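Local coordinates for translation initiation factor eIF2B subunit epsilon (PDB 5B04), which forms part of the eIF2B complex, which catalyses the exchange of GDP for GTP on the gamma subunit of translation initiation factor eIF2, at residues D129-E142 with C263-R275. Sequence-based numbering, arbitrary orientation.
With PO4 (phosphate ion), chain S.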
ATOM      1  N   ASP I 129      44.010 -28.949  27.184  1.00 67.26           N
ATOM      2  CA  ASP I 129      42.564 -28.770  27.101  1.00 64.76           C
ATOM      3  C   ASP I 129      42.186 -27.945  25.878  1.00 60.16           C
ATOM      4  O   ASP I 129      42.806 -26.920  25.591  1.00 58.70           O
ATOM      5  CB  ASP I 129      42.023 -28.107  28.369  1.00 60.97           C
ATOM      6  CG  ASP I 129      41.935 -29.070  29.537  1.00 83.58           C
ATOM      7  OD1 ASP I 129      41.056 -29.956  29.514  1.00 79.36           O
ATOM      8  OD2 ASP I 129      42.743 -28.938  30.481  1.00 87.46           O
ATOM      9  N   VAL I 130      41.166 -28.397  25.158  1.00 52.72           N
ATOM     10  CA  VAL I 130      40.728 -27.705  23.954  1.00 59.14           C
ATOM     11  C   VAL I 130      39.428 -26.941  24.169  1.00 58.57           C
ATOM     12  O   VAL I 130      38.599 -27.304  25.007  1.00 46.78           O
ATOM     13  CB  VAL I 130      40.531 -28.681  22.773  1.00 58.17           C
ATOM     14  CG1 VAL I 130      41.800 -29.461  22.514  1.00 62.38           C
ATOM     15  CG2 VAL I 130      39.378 -29.628  23.051  1.00 67.10           C
ATOM     16  N   VAL I 131      39.274 -25.865  23.407  1.00 56.49           N
ATOM     17  CA  VAL I 131      38.018 -25.137  23.330  1.00 53.73           C
ATOM     18  C   VAL I 131      37.581 -25.117  21.870  1.00 55.00           C
ATOM     19  O   VAL I 131      38.251 -24.532  21.018  1.00 54.40           O
ATOM     20  CB  VAL I 131      38.146 -23.701  23.879  1.00 54.48           C
ATOM     21  CG1 VAL I 131      38.161 -23.712  25.395  1.00 54.60           C
ATOM     22  CG2 VAL I 131      39.407 -23.038  23.351  1.00 75.83           C
ATOM     23  N   SER I 132      36.471 -25.781  21.569  1.00 38.33           N
ATOM     24  CA  SER I 132      36.050 -25.895  20.181  1.00 53.50           C
ATOM     25  C   SER I 132      34.584 -26.267  20.018  1.00 56.69           C
ATOM     26  O   SER I 132      34.049 -27.087  20.763  1.00 55.53           O
ATOM     27  CB  SER I 132      36.918 -26.925  19.456  1.00 49.95           C
ATOM     28  OG  SER I 132      36.599 -26.974  18.077  1.00 60.44           O
ATOM     29  N   ASN I 133      33.946 -25.650  19.029  1.00 63.10           N
ATOM     30  CA  ASN I 133      32.597 -26.017  18.630  1.00 57.48           C
ATOM     31  C   ASN I 133      32.625 -26.769  17.305  1.00 61.84           C
ATOM     32  O   ASN I 133      31.591 -26.963  16.667  1.00 74.49           O
ATOM     33  CB  ASN I 133      31.704 -24.780  18.525  1.00 56.75           C
ATOM     34  CG  ASN I 133      32.334 -23.674  17.700  1.00 59.11           C
ATOM     35  OD1 ASN I 133      33.410 -23.845  17.127  1.00 59.43           O
ATOM     36  ND2 ASN I 133      31.660 -22.532  17.631  1.00 62.96           N
ATOM     37  N   VAL I 134      33.823 -27.181  16.897  1.00 55.45           N
ATOM     38  CA  VAL I 134      34.003 -27.957  15.675  1.00 59.72           C
ATOM     39  C   VAL I 134      33.480 -29.378  15.845  1.00 61.03           C
ATOM     40  O   VAL I 134      33.973 -30.129  16.687  1.00 70.23           O
ATOM     41  CB  VAL I 134      35.488 -28.027  15.253  1.00 57.57           C
ATOM     42  CG1 VAL I 134      35.685 -29.067  14.158  1.00 47.44           C
ATOM     43  CG2 VAL I 134      35.985 -26.667  14.800  1.00 60.36           C
ATOM     44  N   PRO I 135      32.470 -29.749  15.046  1.00 63.25           N
ATOM     45  CA  PRO I 135      31.976 -31.128  15.051  1.00 73.42           C
ATOM     46  C   PRO I 135      32.942 -32.057  14.323  1.00 67.91           C
ATOM     47  O   PRO I 135      33.193 -31.876  13.132  1.00 80.20           O
ATOM     48  CB  PRO I 135      30.638 -31.022  14.317  1.00 74.21           C
ATOM     49  CG  PRO I 135      30.807 -29.854  13.407  1.00 55.35           C
ATOM     50  CD  PRO I 135      31.713 -28.889  14.120  1.00 60.98           C
ATOM     51  N   LEU I 136      33.487 -33.034  15.039  1.00 67.62           N
ATOM     52  CA  LEU I 136      34.466 -33.945  14.456  1.00 69.42           C
ATOM     53  C   LEU I 136      33.803 -35.101  13.726  1.00 67.80           C
ATOM     54  O   LEU I 136      34.481 -35.929  13.119  1.00 71.15           O
ATOM     55  CB  LEU I 136      35.402 -34.493  15.532  1.00 75.00           C
ATOM     56  CG  LEU I 136      36.501 -33.558  16.030  1.00 75.84           C
ATOM     57  CD1 LEU I 136      37.442 -34.311  16.950  1.00 63.96           C
ATOM     58  CD2 LEU I 136      37.257 -32.955  14.856  1.00 66.28           C
ATOM     59  N   ASN I 137      32.477 -35.150  13.790  1.00 67.33           N
ATOM     60  CA  ASN I 137      31.713 -36.249  13.217  1.00 85.27           C
ATOM     61  C   ASN I 137      32.027 -36.473  11.739  1.00 82.64           C
ATOM     62  O   ASN I 137      32.304 -37.596  11.325  1.00 79.66           O
ATOM     63  CB  ASN I 137      30.217 -35.999  13.410  1.00103.41           C
ATOM     64  CG  ASN I 137      29.387 -37.248  13.203  1.00 95.78           C
ATOM     65  OD1 ASN I 137      29.132 -37.655  12.073  1.00 79.56           O
ATOM     66  ND2 ASN I 137      28.965 -37.868  14.300  1.00101.23           N
ATOM     67  N   GLU I 138      32.004 -35.399  10.955  1.00 85.47           N
ATOM     68  CA  GLU I 138      32.309 -35.483   9.528  1.00 93.61           C
ATOM     69  C   GLU I 138      33.799 -35.679   9.272  1.00 84.64           C
ATOM     70  O   GLU I 138      34.189 -36.302   8.285  1.00 88.16           O
ATOM     71  CB  GLU I 138      31.815 -34.231   8.801  1.00100.43           C
ATOM     72  CG  GLU I 138      30.377 -34.318   8.313  1.00109.82           C
ATOM     73  CD  GLU I 138      29.380 -34.524   9.438  1.00121.96           C
ATOM     74  OE1 GLU I 138      29.669 -34.113  10.583  1.00109.37           O
ATOM     75  OE2 GLU I 138      28.304 -35.103   9.177  1.00106.54           O
ATOM     76  N   VAL I 139      34.629 -35.139  10.160  1.00 75.40           N
ATOM     77  CA  VAL I 139      36.072 -35.315  10.059  1.00 74.27           C
ATOM     78  C   VAL I 139      36.423 -36.785  10.259  1.00 76.87           C
ATOM     79  O   VAL I 139      37.366 -37.301   9.657  1.00 70.54           O
ATOM     80  CB  VAL I 139      36.827 -34.459  11.092  1.00 74.40           C
ATOM     81  CG1 VAL I 139      38.316 -34.448  10.786  1.00 77.63           C
ATOM     82  CG2 VAL I 139      36.277 -33.043  11.106  1.00 72.99           C
ATOM     83  N   LEU I 140      35.646 -37.452  11.106  1.00 74.39           N
ATOM     84  CA  LEU I 140      35.827 -38.874  11.359  1.00 72.81           C
ATOM     85  C   LEU I 140      35.467 -39.703  10.132  1.00 73.69           C
ATOM     86  O   LEU I 140      36.196 -40.618   9.765  1.00 79.58           O
ATOM     87  CB  LEU I 140      34.986 -39.314  12.557  1.00 76.11           C
ATOM     88  CG  LEU I 140      35.484 -38.868  13.931  1.00 79.69           C
ATOM     89  CD1 LEU I 140      34.397 -39.066  14.964  1.00 83.57           C
ATOM     90  CD2 LEU I 140      36.742 -39.629  14.319  1.00 89.92           C
ATOM     91  N   LYS I 141      34.343 -39.373   9.501  1.00 75.73           N
ATOM     92  CA  LYS I 141      33.875 -40.106   8.326  1.00 77.78           C
ATOM     93  C   LYS I 141      34.897 -40.078   7.197  1.00 76.60           C
ATOM     94  O   LYS I 141      35.114 -41.085   6.521  1.00 84.32           O
ATOM     95  CB  LYS I 141      32.541 -39.538   7.838  1.00 87.89           C
ATOM     96  CG  LYS I 141      31.507 -39.405   8.936  1.00 90.75           C
ATOM     97  CD  LYS I 141      30.087 -39.481   8.408  1.00 86.16           C
ATOM     98  CE  LYS I 141      29.099 -39.406   9.559  1.00104.43           C
ATOM     99  NZ  LYS I 141      27.678 -39.390   9.121  1.00102.04           N
ATOM    100  N   GLU I 142      35.523 -38.923   6.997  1.00 74.61           N
ATOM    101  CA  GLU I 142      36.576 -38.789   6.000  1.00 84.11           C
ATOM    102  C   GLU I 142      37.783 -39.632   6.392  1.00 82.40           C
ATOM    103  O   GLU I 142      38.464 -40.198   5.538  1.00 88.56           O
ATOM    104  CB  GLU I 142      36.987 -37.324   5.839  1.00 90.53           C
ATOM    105  CG  GLU I 142      35.850 -36.393   5.454  1.00 95.17           C
ATOM    106  CD  GLU I 142      36.315 -34.964   5.252  1.00102.34           C
ATOM    107  OE1 GLU I 142      37.477 -34.661   5.598  1.00 90.35           O
ATOM    108  OE2 GLU I 142      35.519 -34.143   4.752  1.00109.14           O
ATOM    109  N   CYS I 263      45.553 -34.215   6.598  1.00 80.27           N
ATOM    110  CA  CYS I 263      45.074 -32.975   7.193  1.00 71.69           C
ATOM    111  C   CYS I 263      43.600 -32.739   6.897  1.00 62.84           C
ATOM    112  O   CYS I 263      43.119 -33.041   5.804  1.00 68.31           O
ATOM    113  CB  CYS I 263      45.885 -31.781   6.683  1.00 42.81           C
ATOM    114  SG  CYS I 263      47.513 -31.588   7.428  1.00102.32           S
ATOM    115  N   HIS I 264      42.886 -32.200   7.878  1.00 57.67           N
ATOM    116  CA  HIS I 264      41.537 -31.705   7.654  1.00 70.83           C
ATOM    117  C   HIS I 264      41.483 -30.222   7.988  1.00 68.00           C
ATOM    118  O   HIS I 264      41.602 -29.834   9.150  1.00 69.39           O
ATOM    119  CB  HIS I 264      40.512 -32.469   8.492  1.00 77.17           C
ATOM    120  CG  HIS I 264      39.118 -31.939   8.361  1.00 76.10           C
ATOM    121  ND1 HIS I 264      38.203 -32.462   7.472  1.00 69.70           N
ATOM    122  CD2 HIS I 264      38.485 -30.925   8.997  1.00 72.90           C
ATOM    123  CE1 HIS I 264      37.066 -31.796   7.571  1.00 80.69           C
ATOM    124  NE2 HIS I 264      37.211 -30.857   8.488  1.00 70.87           N
ATOM    125  N   VAL I 265      41.306 -29.397   6.964  1.00 65.43           N
ATOM    126  CA  VAL I 265      41.253 -27.956   7.159  1.00 57.53           C
ATOM    127  C   VAL I 265      39.829 -27.494   7.440  1.00 56.88           C
ATOM    128  O   VAL I 265      38.986 -27.466   6.543  1.00 71.18           O
ATOM    129  CB  VAL I 265      41.801 -27.199   5.937  1.00 52.77           C
ATOM    130  CG1 VAL I 265      41.691 -25.698   6.150  1.00 68.78           C
ATOM    131  CG2 VAL I 265      43.244 -27.599   5.672  1.00 49.45           C
ATOM    132  N   ALA I 266      39.564 -27.145   8.694  1.00 57.28           N
ATOM    133  CA  ALA I 266      38.275 -26.588   9.074  1.00 63.89           C
ATOM    134  C   ALA I 266      38.221 -25.117   8.688  1.00 64.65           C
ATOM    135  O   ALA I 266      39.081 -24.331   9.087  1.00 58.64           O
ATOM    136  CB  ALA I 266      38.032 -26.762  10.565  1.00 47.30           C
ATOM    137  N   LYS I 267      37.212 -24.757   7.924  1.00 70.38           N
ATOM    138  CA  LYS I 267      37.044 -23.417   7.442  1.00 68.88           C
ATOM    139  C   LYS I 267      35.991 -22.660   8.214  1.00 61.08           C
ATOM    140  O   LYS I 267      35.584 -21.592   7.813  1.00 77.16           O
ATOM    141  CB  LYS I 267      36.687 -23.460   5.976  1.00 74.97           C
ATOM    142  CG  LYS I 267      37.899 -23.475   5.072  1.00 90.62           C
ATOM    143  CD  LYS I 267      37.766 -24.449   3.925  1.00 92.33           C
ATOM    144  CE  LYS I 267      39.032 -24.454   3.099  1.00 90.43           C
ATOM    145  NZ  LYS I 267      39.040 -23.319   2.147  1.00 98.99           N
ATOM    146  N   GLU I 268      35.454 -23.268   9.246  1.00 62.64           N
ATOM    147  CA  GLU I 268      34.366 -22.656   9.947  1.00 58.38           C
ATOM    148  C   GLU I 268      34.635 -22.913  11.376  1.00 66.41           C
ATOM    149  O   GLU I 268      35.638 -23.463  11.700  1.00 80.25           O
ATOM    150  CB  GLU I 268      33.042 -23.128   9.408  1.00 63.80           C
ATOM    151  CG  GLU I 268      33.066 -23.695   8.013  1.00 80.11           C
ATOM    152  CD  GLU I 268      32.193 -24.908   7.912  1.00117.67           C
ATOM    153  OE1 GLU I 268      30.970 -24.750   8.102  1.00107.68           O
ATOM    154  OE2 GLU I 268      32.732 -26.009   7.662  1.00127.49           O
ATOM    155  N   ASN I 269      33.741 -22.501  12.240  1.00 68.71           N
ATOM    156  CA  ASN I 269      33.909 -22.715  13.653  1.00 70.92           C
ATOM    157  C   ASN I 269      35.067 -22.077  14.347  1.00 70.46           C
ATOM    158  O   ASN I 269      35.420 -20.950  14.049  1.00 85.53           O
ATOM    159  CB  ASN I 269      33.641 -24.186  13.878  1.00 68.00           C
ATOM    160  CG  ASN I 269      32.334 -24.629  13.298  1.00 72.22           C
ATOM    161  OD1 ASN I 269      31.310 -24.030  13.544  1.00 63.05           O
ATOM    162  ND2 ASN I 269      32.363 -25.702  12.548  1.00 79.19           N
ATOM    163  N   TYR I 270      35.668 -22.829  15.254  1.00 61.29           N
ATOM    164  CA  TYR I 270      36.663 -22.318  16.165  1.00 72.58           C
ATOM    165  C   TYR I 270      37.405 -23.497  16.674  1.00 72.03           C
ATOM    166  O   TYR I 270      36.817 -24.516  16.932  1.00 60.58           O
ATOM    167  CB  TYR I 270      36.178 -21.478  17.320  1.00 65.81           C
ATOM    168  CG  TYR I 270      37.250 -20.868  18.155  1.00 61.38           C
ATOM    169  CD1 TYR I 270      37.999 -19.846  17.687  1.00 61.56           C
ATOM    170  CD2 TYR I 270      37.476 -21.295  19.429  1.00 62.77           C
ATOM    171  CE1 TYR I 270      38.961 -19.279  18.455  1.00 72.54           C
ATOM    172  CE2 TYR I 270      38.448 -20.731  20.201  1.00 61.91           C
ATOM    173  CZ  TYR I 270      39.172 -19.734  19.709  1.00 65.71           C
ATOM    174  OH  TYR I 270      40.131 -19.169  20.462  1.00 63.86           O
ATOM    175  N   ALA I 271      38.703 -23.369  16.878  1.00 71.67           N
ATOM    176  CA  ALA I 271      39.342 -24.398  17.688  1.00 63.30           C
ATOM    177  C   ALA I 271      40.647 -23.853  18.226  1.00 62.31           C
ATOM    178  O   ALA I 271      41.336 -23.163  17.524  1.00 67.17           O
ATOM    179  CB  ALA I 271      39.619 -25.665  16.940  1.00 45.93           C
ATOM    180  N   ALA I 272      41.000 -24.193  19.458  1.00 50.03           N
ATOM    181  CA  ALA I 272      42.220 -23.739  20.074  1.00 48.63           C
ATOM    182  C   ALA I 272      42.492 -24.518  21.317  1.00 46.34           C
ATOM    183  O   ALA I 272      41.610 -25.116  21.862  1.00 63.50           O
ATOM    184  CB  ALA I 272      42.128 -22.279  20.398  1.00 61.30           C
ATOM    185  N   ARG I 273      43.721 -24.473  21.788  1.00 56.04           N
ATOM    186  CA  ARG I 273      44.125 -25.147  23.018  1.00 58.08           C
ATOM    187  C   ARG I 273      44.660 -24.169  24.056  1.00 52.40           C
ATOM    188  O   ARG I 273      45.421 -23.257  23.733  1.00 62.12           O
ATOM    189  CB  ARG I 273      45.185 -26.212  22.727  1.00 67.05           C
ATOM    190  CG  ARG I 273      44.652 -27.438  22.013  1.00 62.63           C
ATOM    191  CD  ARG I 273      45.692 -28.545  21.957  1.00 55.94           C
ATOM    192  NE  ARG I 273      46.953 -28.077  21.391  1.00 66.88           N
ATOM    193  CZ  ARG I 273      48.128 -28.187  22.000  1.00 75.89           C
ATOM    194  NH1 ARG I 273      48.204 -28.759  23.192  1.00 66.50           N
ATOM    195  NH2 ARG I 273      49.228 -27.732  21.414  1.00 83.67           N
ATOM    196  N   VAL I 274      44.255 -24.367  25.306  1.00 48.16           N
ATOM    197  CA  VAL I 274      44.773 -23.575  26.414  1.00 54.37           C
ATOM    198  C   VAL I 274      46.058 -24.211  26.928  1.00 58.24           C
ATOM    199  O   VAL I 274      46.035 -25.035  27.843  1.00 62.59           O
ATOM    200  CB  VAL I 274      43.755 -23.462  27.559  1.00 48.73           C
ATOM    201  CG1 VAL I 274      44.197 -22.399  28.553  1.00 51.65           C
ATOM    202  CG2 VAL I 274      42.377 -23.136  27.009  1.00 58.63           C
ATOM    203  N   ARG I 275      47.179 -23.823  26.330  1.00 52.57           N
ATOM    204  CA  ARG I 275      48.459 -24.463  26.610  1.00 63.75           C
ATOM    205  C   ARG I 275      49.452 -23.514  27.273  1.00 68.43           C
ATOM    206  O   ARG I 275      50.580 -23.901  27.576  1.00 84.07           O
ATOM    207  CB  ARG I 275      49.054 -25.016  25.316  1.00 59.65           C
ATOM    208  CG  ARG I 275      49.077 -24.002  24.189  1.00 68.68           C
ATOM    209  CD  ARG I 275      49.935 -24.468  23.031  1.00 66.50           C
ATOM    210  NE  ARG I 275      50.357 -23.344  22.201  1.00 62.10           N
ATOM    211  CZ  ARG I 275      51.364 -22.532  22.506  1.00 77.54           C
ATOM    212  NH1 ARG I 275      52.055 -22.719  23.622  1.00 87.92           N
ATOM    213  NH2 ARG I 275      51.683 -21.535  21.694  1.00 85.71           N
TER
HETATM  214  P   PO4 S 701      54.452 -19.892  23.219  1.00141.42           P
HETATM  215  O1  PO4 S 701      53.063 -19.581  23.726  1.00103.98           O
HETATM  216  O2  PO4 S 701      54.527 -21.344  22.811  1.00101.15           O
HETATM  217  O3  PO4 S 701      55.458 -19.628  24.316  1.00102.82           O
HETATM  218  O4  PO4 S 701      54.764 -19.015  22.030  1.00127.86           O
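Val131 and Ala272 form the hydrogen-bonded pair of a short two-stranded antiparallel ribbon in the nucleotidyltransferase-like (GT-A) domain, with Val131 N giving a nearly straight bond (174°) to Ala272 O. Val274 N extends the pairing, reaching Asp129 O at 2.9 Å. Val131 CG2 lies 4.1 Å from Ala272 CB, and Ile283 of helix 277-288 packs against both; small and branched apolar residues suit this buried face. Ser132 reaches across to segment 263-275 through its hydroxyl. With OG anti to the backbone N (chi1 -175°), it donates to Tyr270 O in the carbonyl plane at 2.7 Å, and in an ST turn it accepts from Val134 N, so one hydroxyl both closes a turn in its own segment and bonds across to Tyr270. Val134 brings CG2 against Asn269 CB, 3.5 Å away. Tyr270 CE2 packs 4.0 Å from Val131 CG2, its OH bonds to Asp286, and its ring meets Phe345 of the neighbouring beta subunit.

At the far end, strand 260-266 meets helix 137-147. Val139 lays CG2 over one face of the His264 imidazole, a CH-pi contact 3.7 Å from the centroid. At the ring edge, His264 ND1 donates a hydrogen bond to OE1 of the extended Glu142 chain. An alanine in place of His264 would probably leave Val139 without its flat partner and the Glu142 carboxylate without this bond. Glu142 OE1, 3.0 Å from His264 ND1, lies near the ring plane, but the donor meets it from 42° out of the carboxylate plane.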